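Local coordinates for protein iron-containing alcohol dehydrogenase (Ralstonia eutropha, PDB 3JZD) that probably catalyses the NAD(P)H-dependent reduction of maleylacetate to 3-oxoadipate in the breakdown of aromatic compounds, at residues A[202-207]-A[285-290]. Residues are numbered along the deposited sequence; the frame is centred on the assembly and turned at random.
Sequences ALAAGI and RATGAG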
loop_
_atom_site.group_PDB
_atom_site.type_symbol
_atom_site.label_atom_id
_atom_site.label_comp_id
_atom_site.label_asym_id
_atom_site.label_seq_id
_atom_site.Cartn_x
_atom_site.Cartn_y
_atom_site.Cartn_z
ATOM N N ALA A 202 -15.111 4.689 -0.727
ATOM C CA ALA A 202 -15.516 3.920 -1.897
ATOM C C ALA A 202 -16.826 3.139 -1.633
ATOM O O ALA A 202 -17.747 3.149 -2.441
ATOM C CB ALA A 202 -14.389 2.982 -2.344
ATOM N N LEU A 203 -16.886 2.460 -0.514
ATOM C CA LEU A 203 -18.092 1.691 -0.147
ATOM C C LEU A 203 -19.283 2.574 0.189
ATOM O O LEU A 203 -20.396 2.317 -0.214
ATOM C CB LEU A 203 -17.779 0.738 0.995
ATOM C CG LEU A 203 -16.900 -0.444 0.532
ATOM C CD1 LEU A 203 -15.982 -0.967 1.633
ATOM C CD2 LEU A 203 -17.750 -1.550 -0.098
ATOM N N ALA A 204 -19.028 3.655 0.892
ATOM C CA ALA A 204 -20.086 4.562 1.255
ATOM C C ALA A 204 -20.758 5.113 0.008
ATOM O O ALA A 204 -21.961 5.354 0.039
ATOM C CB ALA A 204 -19.578 5.678 2.138
ATOM N N ALA A 205 -19.996 5.329 -1.062
ATOM C CA ALA A 205 -20.555 5.770 -2.330
ATOM C C ALA A 205 -21.097 4.600 -3.147
ATOM O O ALA A 205 -22.077 4.739 -3.874
ATOM C CB ALA A 205 -19.490 6.477 -3.169
ATOM N N GLY A 206 -20.430 3.467 -3.084
ATOM C CA GLY A 206 -20.863 2.310 -3.837
ATOM C C GLY A 206 -22.138 1.628 -3.351
ATOM O O GLY A 206 -22.873 1.066 -4.153
ATOM N N ILE A 207 -22.428 1.672 -2.058
ATOM C CA ILE A 207 -23.628 0.999 -1.556
ATOM C C ILE A 207 -24.887 1.535 -2.241
ATOM O O ILE A 207 -25.682 0.749 -2.778
ATOM C CB ILE A 207 -23.735 1.079 -0.007
ATOM C CG1 ILE A 207 -22.752 0.089 0.615
ATOM C CG2 ILE A 207 -25.182 0.784 0.448
ATOM C CD1 ILE A 207 -22.336 0.375 2.075
ATOM N N ARG A 285 -15.985 12.050 7.653
ATOM C CA ARG A 285 -15.569 12.660 6.392
ATOM C C ARG A 285 -15.727 11.660 5.262
ATOM O O ARG A 285 -16.224 12.009 4.205
ATOM C CB ARG A 285 -14.115 13.116 6.477
ATOM C CG ARG A 285 -13.616 13.861 5.260
ATOM C CD ARG A 285 -12.243 14.499 5.493
ATOM N NE ARG A 285 -11.214 13.505 5.809
ATOM C CZ ARG A 285 -9.963 13.789 6.190
ATOM N NH1 ARG A 285 -9.559 15.054 6.310
ATOM N NH2 ARG A 285 -9.102 12.809 6.467
ATOM N N ALA A 286 -15.309 10.414 5.474
ATOM C CA ALA A 286 -15.372 9.424 4.410
ATOM C C ALA A 286 -16.825 8.966 4.087
ATOM O O ALA A 286 -17.107 8.492 2.988
ATOM C CB ALA A 286 -14.467 8.228 4.762
ATOM N N THR A 287 -17.735 9.088 5.045
ATOM C CA THR A 287 -19.132 8.688 4.847
ATOM C C THR A 287 -20.059 9.867 4.507
ATOM O O THR A 287 -21.237 9.680 4.239
ATOM C CB THR A 287 -19.696 7.996 6.105
ATOM O OG1 THR A 287 -19.540 8.856 7.222
ATOM C CG2 THR A 287 -18.991 6.658 6.391
ATOM N N GLY A 288 -19.522 11.081 4.467
ATOM C CA GLY A 288 -20.323 12.254 4.141
ATOM C C GLY A 288 -21.296 12.622 5.237
ATOM O O GLY A 288 -22.341 13.198 4.972
ATOM N N ALA A 289 -20.899 12.339 6.472
ATOM C CA ALA A 289 -21.694 12.534 7.663
ATOM C C ALA A 289 -21.992 13.997 7.996
ATOM O O ALA A 289 -22.996 14.291 8.671
ATOM C CB ALA A 289 -20.956 11.887 8.824
ATOM N N GLY A 290 -21.158 14.928 7.516
ATOM C CA GLY A 290 -21.316 16.350 7.910
ATOM C C GLY A 290 -21.229 16.469 9.424
ATOM O O GLY A 290 -20.295 15.980 10.052
#
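Thr287 turns its methyl rather than its hydroxyl to Ala204: chi1 of 56° folds OG1 back over its own main chain and leaves CG2 facing helix 190-212, a marginal 4.4 Å from Ala204 CB. The nearer approach is to the backbone. Ala204 has no torsion to set; the helix itself aims its CB at the last turn of helix 277-287, where it sits 3.8 Å from Ala286 O and 4.1 Å from Thr287 CA. Ala204 CB stands to one side of the Ala286 carbonyl, at an Ala286 C-O to Ala204 CB angle of 129°. Because only a methyl separates them, the backbones come close: Ala204 CA and Thr287 CA are 5.6 Å apart. Just beyond, Gly288 turns the chain out of the helix in a Schellman motif, with phi at 71°. Thr287 OG1 hydrogen-bonds to the carbonyls of Ile283 and Arg284, so its polar end serves its own helix. The contact joins helices 190-212 and 277-287 of the all-helical C-terminal region, away from the NAD site. No hydrogen bond crosses between 202-207 and 285-290, so it rests on a small van der Waals touch, nearly all of it by the Ala204 methyl, whose polar neighbour in 285-290 is the Ala286 carbonyl oxygen.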